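Succinate dehydrogenase (Membrane anchor subunit) (Mycolicibacterium smegmatis, PDB 7D6V) probably anchors the succinate dehydrogenase complex in the membrane, holding an iron-sulfur cluster that would relay electrons to quinone. Local coordinates at residues A62-Y66 with T175-P180; H65-P69 with G186-L192; C74-A78 with G87-L93. One frame throughout, in Å; residues are numbered along the deposited sequence.

In the fold
Interactions 1 and 2 start from the same hairpin, share His-65 and Tyr-66, and touch each other through Ala-176, Asn-189 and Leu-192. Interaction 1 sets the turn of the hairpin against the loop after helix 155-175, partly buried, with histidine rings and backbone carbonyls in play. Interaction 2 is buried and mostly apolar: its outgoing strand lies against the start of helix 188-204, with one weak phenol bond. Interaction 3 touches neither. Nested in the long loop between strand 66-67 and helix 104-112, it is a partly buried contact between two irregular segments with many exposed residues, and it relies on hydrogen bonds to backbone carbonyls more than on apolar surface.

Interaction 1 of 3, residues A62-Y66 with T175-P180; sequences ADYHY and TAFHSP
His-65 and His-178 meet edge-to-face where a two-stranded hairpin, strands 60-61 and 66-67, turns and packs on the loop that follows helix 155-175. The hairpin closes through a G1 beta bulge, with His-65 and Tyr-66 both facing Val-61, and the two segments run in roughly opposite directions. Because CG of His-65 lies anti to its carbonyl carbon (chi1 -77°), the imidazole reaches out over the loop, and its CE1 stands above one face of the His-178 ring, near the rim. The ring centroids are 4.2 Å apart and the planes are turned by 75°. The His-178 ring is also held at its edge: ND1 donates to Asp-63 O at 3.2 Å, with the acceptor close to the ring plane and an N-H...O angle of 161°. Histidine suits the place, offering a flat face and an in-plane N-H at once. Beyond it, Pro-180 brings CD to the edge of the Tyr-64 ring, 3.7 Å from CE1, a compact apolar partner for the aromatic rim. Small Ala-176 packs against the hairpin: its CA points a C-H at His-65 O, 3.3 Å away, and its CB lies in the plane of the Tyr-66 ring, 3.8 Å from CD1.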
loop_
_atom_site.group_PDB
_atom_site.type_symbol
_atom_site.label_atom_id
_atom_site.label_comp_id
_atom_site.label_asym_id
_atom_site.label_seq_id
_atom_site.Cartn_x
_atom_site.Cartn_y
_atom_site.Cartn_z
ATOM N N ALA C 62 -19.783 44.539 -39.997
ATOM C CA ALA C 62 -21.183 44.750 -40.341
ATOM C C ALA C 62 -21.654 43.773 -41.412
ATOM O O ALA C 62 -22.816 43.354 -41.405
ATOM C CB ALA C 62 -21.396 46.190 -40.799
ATOM N N ASP C 63 -20.770 43.409 -42.345
ATOM C CA ASP C 63 -21.176 42.578 -43.474
ATOM C C ASP C 63 -21.547 41.168 -43.033
ATOM O O ASP C 63 -22.600 40.645 -43.413
ATOM C CB ASP C 63 -20.062 42.531 -44.515
ATOM C CG ASP C 63 -20.224 43.583 -45.583
ATOM O OD1 ASP C 63 -19.610 43.435 -46.659
ATOM O OD2 ASP C 63 -20.970 44.557 -45.350
ATOM N N TYR C 64 -20.693 40.533 -42.237
ATOM C CA TYR C 64 -20.875 39.140 -41.859
ATOM C C TYR C 64 -21.274 38.976 -40.404
ATOM O O TYR C 64 -21.275 37.851 -39.900
ATOM C CB TYR C 64 -19.600 38.347 -42.148
ATOM C CG TYR C 64 -18.946 38.734 -43.449
ATOM C CD1 TYR C 64 -19.674 38.774 -44.627
ATOM C CD2 TYR C 64 -17.607 39.074 -43.497
ATOM C CE1 TYR C 64 -19.088 39.140 -45.812
ATOM C CE2 TYR C 64 -17.010 39.436 -44.682
ATOM C CZ TYR C 64 -17.754 39.468 -45.836
ATOM O OH TYR C 64 -17.155 39.830 -47.017
ATOM N N HIS C 65 -21.600 40.073 -39.718
ATOM C CA HIS C 65 -22.112 40.026 -38.351
ATOM C C HIS C 65 -21.149 39.294 -37.418
ATOM O O HIS C 65 -21.527 38.375 -36.692
ATOM C CB HIS C 65 -23.504 39.393 -38.318
ATOM C CG HIS C 65 -24.596 40.309 -38.771
ATOM N ND1 HIS C 65 -24.837 40.581 -40.099
ATOM C CD2 HIS C 65 -25.526 41.001 -38.073
ATOM C CE1 HIS C 65 -25.858 41.410 -40.200
ATOM N NE2 HIS C 65 -26.296 41.681 -38.985
ATOM N N TYR C 66 -19.891 39.715 -37.440
ATOM C CA TYR C 66 -18.863 39.153 -36.579
ATOM C C TYR C 66 -18.681 40.058 -35.374
ATOM O O TYR C 66 -18.490 41.267 -35.530
ATOM C CB TYR C 66 -17.533 39.011 -37.318
ATOM C CG TYR C 66 -17.491 37.941 -38.374
ATOM C CD1 TYR C 66 -18.308 36.827 -38.300
ATOM C CD2 TYR C 66 -16.613 38.039 -39.440
ATOM C CE1 TYR C 66 -18.260 35.847 -39.269
ATOM C CE2 TYR C 66 -16.556 37.066 -40.409
ATOM C CZ TYR C 66 -17.379 35.973 -40.319
ATOM O OH TYR C 66 -17.323 35.003 -41.287
ATOM N N THR C 175 -25.559 33.732 -34.948
ATOM C CA THR C 175 -25.928 34.840 -35.822
ATOM C C THR C 175 -24.774 35.312 -36.696
ATOM O O THR C 175 -25.006 36.080 -37.634
ATOM C CB THR C 175 -26.469 36.012 -35.006
ATOM O OG1 THR C 175 -25.442 36.514 -34.144
ATOM C CG2 THR C 175 -27.651 35.571 -34.170
ATOM N N ALA C 176 -23.545 34.873 -36.418
ATOM C CA ALA C 176 -22.417 35.240 -37.263
ATOM C C ALA C 176 -22.503 34.649 -38.666
ATOM O O ALA C 176 -21.798 35.121 -39.561
ATOM C CB ALA C 176 -21.109 34.809 -36.605
ATOM N N PHE C 177 -23.337 33.632 -38.883
ATOM C CA PHE C 177 -23.449 32.981 -40.191
ATOM C C PHE C 177 -24.262 33.865 -41.137
ATOM O O PHE C 177 -25.379 33.548 -41.547
ATOM C CB PHE C 177 -24.075 31.602 -40.052
ATOM C CG PHE C 177 -23.107 30.540 -39.639
ATOM C CD1 PHE C 177 -22.357 29.869 -40.586
ATOM C CD2 PHE C 177 -22.951 30.205 -38.308
ATOM C CE1 PHE C 177 -21.465 28.891 -40.214
ATOM C CE2 PHE C 177 -22.061 29.227 -37.930
ATOM C CZ PHE C 177 -21.318 28.568 -38.883
ATOM N N HIS C 178 -23.660 34.990 -41.507
ATOM C CA HIS C 178 -24.343 35.994 -42.302
ATOM C C HIS C 178 -23.471 36.451 -43.463
ATOM O O HIS C 178 -22.243 36.369 -43.426
ATOM C CB HIS C 178 -24.743 37.206 -41.452
ATOM C CG HIS C 178 -25.755 38.088 -42.111
ATOM N ND1 HIS C 178 -25.433 39.309 -42.658
ATOM C CD2 HIS C 178 -27.080 37.915 -42.325
ATOM C CE1 HIS C 178 -26.519 39.859 -43.170
ATOM N NE2 HIS C 178 -27.531 39.032 -42.984
ATOM N N SER C 179 -24.148 36.927 -44.500
ATOM C CA SER C 179 -23.541 37.509 -45.685
ATOM C C SER C 179 -24.437 38.647 -46.144
ATOM O O SER C 179 -25.616 38.696 -45.777
ATOM C CB SER C 179 -23.381 36.462 -46.797
ATOM O OG SER C 179 -22.450 36.869 -47.780
ATOM N N PRO C 180 -23.917 39.580 -46.942
ATOM C CA PRO C 180 -24.785 40.640 -47.481
ATOM C C PRO C 180 -25.879 40.123 -48.408
ATOM O O PRO C 180 -26.620 40.917 -48.994
ATOM C CB PRO C 180 -23.817 41.563 -48.232
ATOM C CG PRO C 180 -22.455 41.150 -47.864
ATOM C CD PRO C 180 -22.485 39.895 -47.065
#

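Interaction 2 of 3, residues H65-P69 with G186-L192; sequences HYLTP and GLGNVIL
Tyr-66 and Leu-192 bury the most surface here, one reaching from the hairpin and the other from one turn into helix 188-204. The tyrosine ring spans the gap between strand and helix, and Leu-192 meets its near end, CD1 of the leucine lying 3.7 Å from ring CD1 in an oblique approach. The second methyl of the leucine, CD2, turns to the strand itself, 3.8 Å from Leu-67 O, and also comes near the Pro-69 ring. A branched aliphatic end thus fills the angle between the aromatic ring and the backbone.

Farther out, the ring passes close to the helix start. Gly-188 has no side chain there, so its CA can come to 3.6 Å from Tyr-66 CZ. This is the N-terminal end of helix 188-204 with Leu-187 at the N-cap position, where the chain turns from loop to helix; the helix later carries Tyr-202 to the iron-sulfur cluster. At this end Tyr-66 OH makes a weak hydrogen bond to Asn-189 OD1, at 3.4 Å.

Asn-189 stands across the ring at about a right angle, amide and ring planes 75° apart, with ND2 at the ring edge near CE1. Its CG, anti to the carbonyl carbon (chi1 -67°), carries the amide to the phenol and back toward Gly-186. Asparagine suits a loop-helix junction because its two ends can serve two backbone groups. Asn-189 OD1 accepts from Gly-186 N at 3.2 Å, in the carbonyl plane and on a lone pair, while ND2 donates to Ala-176 O in the preceding loop. Those two bonds fix the rotation of the amide, and with it the oxygen that meets the phenol.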
loop_
_atom_site.group_PDB
_atom_site.type_symbol
_atom_site.label_atom_id
_atom_site.label_comp_id
_atom_site.label_asym_id
_atom_site.label_seq_id
_atom_site.Cartn_x
_atom_site.Cartn_y
_atom_site.Cartn_z
ATOM N N HIS C 65 -21.600 40.073 -39.718
ATOM C CA HIS C 65 -22.112 40.026 -38.351
ATOM C C HIS C 65 -21.149 39.294 -37.418
ATOM O O HIS C 65 -21.527 38.375 -36.692
ATOM C CB HIS C 65 -23.504 39.393 -38.318
ATOM C CG HIS C 65 -24.596 40.309 -38.771
ATOM N ND1 HIS C 65 -24.837 40.581 -40.099
ATOM C CD2 HIS C 65 -25.526 41.001 -38.073
ATOM C CE1 HIS C 65 -25.858 41.410 -40.200
ATOM N NE2 HIS C 65 -26.296 41.681 -38.985
ATOM N N TYR C 66 -19.891 39.715 -37.440
ATOM C CA TYR C 66 -18.863 39.153 -36.579
ATOM C C TYR C 66 -18.681 40.058 -35.374
ATOM O O TYR C 66 -18.490 41.267 -35.530
ATOM C CB TYR C 66 -17.533 39.011 -37.318
ATOM C CG TYR C 66 -17.491 37.941 -38.374
ATOM C CD1 TYR C 66 -18.308 36.827 -38.300
ATOM C CD2 TYR C 66 -16.613 38.039 -39.440
ATOM C CE1 TYR C 66 -18.260 35.847 -39.269
ATOM C CE2 TYR C 66 -16.556 37.066 -40.409
ATOM C CZ TYR C 66 -17.379 35.973 -40.319
ATOM O OH TYR C 66 -17.323 35.003 -41.287
ATOM N N LEU C 67 -18.730 39.476 -34.181
ATOM C CA LEU C 67 -18.573 40.226 -32.945
ATOM C C LEU C 67 -17.567 39.520 -32.054
ATOM O O LEU C 67 -17.683 38.315 -31.811
ATOM C CB LEU C 67 -19.908 40.384 -32.217
ATOM C CG LEU C 67 -19.873 41.200 -30.926
ATOM C CD1 LEU C 67 -19.443 42.627 -31.204
ATOM C CD2 LEU C 67 -21.226 41.170 -30.259
ATOM N N THR C 68 -16.583 40.270 -31.578
ATOM C CA THR C 68 -15.589 39.717 -30.674
ATOM C C THR C 68 -16.242 39.304 -29.358
ATOM O O THR C 68 -17.117 40.013 -28.850
ATOM C CB THR C 68 -14.489 40.745 -30.409
ATOM O OG1 THR C 68 -13.880 41.129 -31.646
ATOM C CG2 THR C 68 -13.440 40.164 -29.514
ATOM N N PRO C 69 -15.852 38.164 -28.781
ATOM C CA PRO C 69 -16.353 37.810 -27.443
ATOM C C PRO C 69 -15.967 38.803 -26.362
ATOM O O PRO C 69 -16.667 38.887 -25.346
ATOM C CB PRO C 69 -15.725 36.436 -27.187
ATOM C CG PRO C 69 -15.411 35.902 -28.529
ATOM C CD PRO C 69 -15.074 37.073 -29.387
ATOM N N GLY C 186 -17.530 32.037 -43.729
ATOM C CA GLY C 186 -16.327 32.751 -44.121
ATOM C C GLY C 186 -15.053 32.622 -43.311
ATOM O O GLY C 186 -14.264 33.569 -43.285
ATOM N N LEU C 187 -14.867 31.509 -42.605
ATOM C CA LEU C 187 -13.696 31.227 -41.772
ATOM C C LEU C 187 -13.663 32.060 -40.496
ATOM O O LEU C 187 -13.129 31.614 -39.473
ATOM C CB LEU C 187 -12.400 31.468 -42.554
ATOM C CG LEU C 187 -11.080 31.236 -41.820
ATOM C CD1 LEU C 187 -10.927 29.780 -41.414
ATOM C CD2 LEU C 187 -9.908 31.706 -42.651
ATOM N N GLY C 188 -14.376 33.184 -40.487
ATOM C CA GLY C 188 -14.656 33.837 -39.226
ATOM C C GLY C 188 -15.681 33.041 -38.458
ATOM O O GLY C 188 -15.619 32.938 -37.231
ATOM N N ASN C 189 -16.611 32.424 -39.187
ATOM C CA ASN C 189 -17.521 31.463 -38.591
ATOM C C ASN C 189 -16.756 30.292 -37.999
ATOM O O ASN C 189 -17.073 29.831 -36.900
ATOM C CB ASN C 189 -18.521 30.984 -39.638
ATOM C CG ASN C 189 -19.458 32.081 -40.087
ATOM O OD1 ASN C 189 -19.498 32.438 -41.260
ATOM N ND2 ASN C 189 -20.214 32.628 -39.148
ATOM N N VAL C 190 -15.735 29.805 -38.703
ATOM C CA VAL C 190 -14.963 28.672 -38.201
ATOM C C VAL C 190 -14.260 29.045 -36.902
ATOM O O VAL C 190 -14.329 28.315 -35.906
ATOM C CB VAL C 190 -13.962 28.192 -39.265
ATOM C CG1 VAL C 190 -13.211 26.976 -38.768
ATOM C CG2 VAL C 190 -14.682 27.885 -40.562
ATOM N N ILE C 191 -13.589 30.199 -36.888
ATOM C CA ILE C 191 -12.861 30.616 -35.691
ATOM C C ILE C 191 -13.820 30.831 -34.524
ATOM O O ILE C 191 -13.593 30.336 -33.413
ATOM C CB ILE C 191 -12.028 31.876 -35.986
ATOM C CG1 ILE C 191 -11.054 31.595 -37.128
ATOM C CG2 ILE C 191 -11.272 32.323 -34.749
ATOM C CD1 ILE C 191 -10.300 32.798 -37.600
ATOM N N LEU C 192 -14.918 31.558 -34.764
ATOM C CA LEU C 192 -15.880 31.836 -33.703
ATOM C C LEU C 192 -16.514 30.559 -33.167
ATOM O O LEU C 192 -16.656 30.395 -31.949
ATOM C CB LEU C 192 -16.962 32.784 -34.215
ATOM C CG LEU C 192 -16.638 34.272 -34.297
ATOM C CD1 LEU C 192 -17.654 34.988 -35.162
ATOM C CD2 LEU C 192 -16.612 34.877 -32.910
#

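Interaction 3 of 3, residues C74-A78 with G87-L93; sequences CVSTA and GQWVGDL
With OG1 of Thr-77 lodged between its backbone N and carbonyl carbon (chi1 60°) and OG of Ser-76 swung away from its own N (chi1 159°), two neighbouring hydroxyls converge on one oxygen, Gly-91 O. Thr-77 OG1 donates to Gly-91 O at 2.7 Å and Ser-76 OG at 2.9 Å, each well out of the carbonyl plane and on opposite faces of it. Between them the backbone Thr-77 N adds a third bond to Gly-91 O at 3.2 Å, this one in the plane. Three donors therefore grip a single carbonyl. Serine and threonine are apt here, since a short hydroxyl can reach a carbonyl that passes close to its own backbone.

Ser-76 OG has a second task: it accepts from Ala-78 N, two residues on, closing an ST turn with a nearly straight bond of 170°. The hydroxyl thus both shapes its own turn and fastens it to the facing segment. Gly-91 takes up a positive phi, an angle glycine accommodates easily, as the chain passes the turn. Both segments belong to the long irregular loop between strand 66-67 and helix 104-112, which folds back on itself without forming a regular sheet.

At the other end Val-75 O plays a matching part, accepting from two successive amides, Trp-89 N at 2.7 Å and Val-90 N at 3.2 Å. The first comes from above the carbonyl plane and the second lies in it. Beside these bonds, CB of Val-75 rests 3.6 Å from Trp-89 CD1, against the indole edge, a compact branched side chain meeting the five-membered part of the ring. The extended Gln-88 side chain crosses Thr-77 at a slant; its NE2 makes a weak bond to Ser-76 O, and its CB lies 3.7 Å from Thr-77 CG2.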
loop_
_atom_site.group_PDB
_atom_site.type_symbol
_atom_site.label_atom_id
_atom_site.label_comp_id
_atom_site.label_asym_id
_atom_site.label_seq_id
_atom_site.Cartn_x
_atom_site.Cartn_y
_atom_site.Cartn_z
ATOM N N CYS C 74 -23.286 43.899 -25.898
ATOM C CA CYS C 74 -22.930 45.237 -26.359
ATOM C C CYS C 74 -24.186 46.098 -26.248
ATOM O O CYS C 74 -24.920 46.283 -27.219
ATOM C CB CYS C 74 -22.391 45.135 -27.796
ATOM S SG CYS C 74 -21.282 46.442 -28.327
ATOM N N VAL C 75 -24.418 46.641 -25.055
ATOM C CA VAL C 75 -25.726 47.145 -24.656
ATOM C C VAL C 75 -25.757 48.670 -24.574
ATOM O O VAL C 75 -26.600 49.230 -23.880
ATOM C CB VAL C 75 -26.172 46.514 -23.328
ATOM C CG1 VAL C 75 -26.258 45.010 -23.462
ATOM C CG2 VAL C 75 -25.208 46.889 -22.221
ATOM N N SER C 76 -24.861 49.357 -25.268
ATOM C CA SER C 76 -24.814 50.810 -25.242
ATOM C C SER C 76 -25.258 51.375 -26.584
ATOM O O SER C 76 -25.194 50.700 -27.613
ATOM C CB SER C 76 -23.409 51.310 -24.904
ATOM O OG SER C 76 -23.232 52.646 -25.329
ATOM N N THR C 77 -25.731 52.619 -26.561
ATOM C CA THR C 77 -26.125 53.289 -27.792
ATOM C C THR C 77 -24.940 53.876 -28.544
ATOM O O THR C 77 -25.124 54.399 -29.647
ATOM C CB THR C 77 -27.145 54.391 -27.494
ATOM O OG1 THR C 77 -26.568 55.356 -26.606
ATOM C CG2 THR C 77 -28.385 53.800 -26.855
ATOM N N ALA C 78 -23.742 53.806 -27.976
ATOM C CA ALA C 78 -22.522 54.226 -28.648
ATOM C C ALA C 78 -21.880 53.097 -29.436
ATOM O O ALA C 78 -20.804 53.291 -30.010
ATOM C CB ALA C 78 -21.524 54.782 -27.628
ATOM N N GLY C 87 -30.670 44.504 -27.327
ATOM C CA GLY C 87 -31.112 45.866 -27.119
ATOM C C GLY C 87 -30.000 46.778 -26.637
ATOM O O GLY C 87 -28.917 46.349 -26.235
ATOM N N GLN C 88 -30.285 48.075 -26.687
ATOM C CA GLN C 88 -29.385 49.108 -26.193
ATOM C C GLN C 88 -29.987 49.698 -24.925
ATOM O O GLN C 88 -31.119 50.188 -24.943
ATOM C CB GLN C 88 -29.160 50.187 -27.250
ATOM C CG GLN C 88 -28.266 49.733 -28.387
ATOM C CD GLN C 88 -28.272 50.685 -29.555
ATOM O OE1 GLN C 88 -29.286 51.307 -29.861
ATOM N NE2 GLN C 88 -27.132 50.801 -30.223
ATOM N N TRP C 89 -29.229 49.651 -23.833
ATOM C CA TRP C 89 -29.756 49.972 -22.513
ATOM C C TRP C 89 -29.155 51.216 -21.880
ATOM O O TRP C 89 -29.875 51.960 -21.212
ATOM C CB TRP C 89 -29.548 48.786 -21.563
ATOM C CG TRP C 89 -30.253 47.531 -21.994
ATOM C CD1 TRP C 89 -29.676 46.340 -22.326
ATOM C CD2 TRP C 89 -31.667 47.342 -22.128
ATOM N NE1 TRP C 89 -30.640 45.425 -22.663
ATOM C CE2 TRP C 89 -31.871 46.013 -22.549
ATOM C CE3 TRP C 89 -32.780 48.165 -21.933
ATOM C CZ2 TRP C 89 -33.141 45.490 -22.781
ATOM C CZ3 TRP C 89 -34.040 47.644 -22.163
ATOM C CH2 TRP C 89 -34.210 46.319 -22.582
ATOM N N VAL C 90 -27.861 51.477 -22.059
ATOM C CA VAL C 90 -27.140 52.455 -21.241
ATOM C C VAL C 90 -26.343 53.399 -22.143
ATOM O O VAL C 90 -25.235 53.085 -22.588
ATOM C CB VAL C 90 -26.252 51.785 -20.182
ATOM C CG1 VAL C 90 -25.184 50.880 -20.800
ATOM C CG2 VAL C 90 -25.600 52.838 -19.302
ATOM N N GLY C 91 -26.929 54.557 -22.444
ATOM C CA GLY C 91 -26.216 55.772 -22.813
ATOM C C GLY C 91 -24.926 55.664 -23.601
ATOM O O GLY C 91 -24.852 54.957 -24.610
ATOM N N ASP C 92 -23.901 56.382 -23.141
ATOM C CA ASP C 92 -22.583 56.400 -23.762
ATOM C C ASP C 92 -21.523 56.262 -22.680
ATOM O O ASP C 92 -21.642 56.861 -21.607
ATOM C CB ASP C 92 -22.358 57.688 -24.558
ATOM C CG ASP C 92 -23.560 58.069 -25.402
ATOM O OD1 ASP C 92 -23.786 57.427 -26.449
ATOM O OD2 ASP C 92 -24.278 59.015 -25.018
ATOM N N LEU C 93 -20.480 55.483 -22.967
ATOM C CA LEU C 93 -19.605 55.175 -21.842
ATOM C C LEU C 93 -18.387 56.092 -21.820
ATOM O O LEU C 93 -17.839 56.427 -22.876
ATOM C CB LEU C 93 -19.147 53.719 -21.908
ATOM C CG LEU C 93 -20.283 52.699 -22.023
ATOM C CD1 LEU C 93 -19.740 51.285 -22.128
ATOM C CD2 LEU C 93 -21.245 52.827 -20.852
#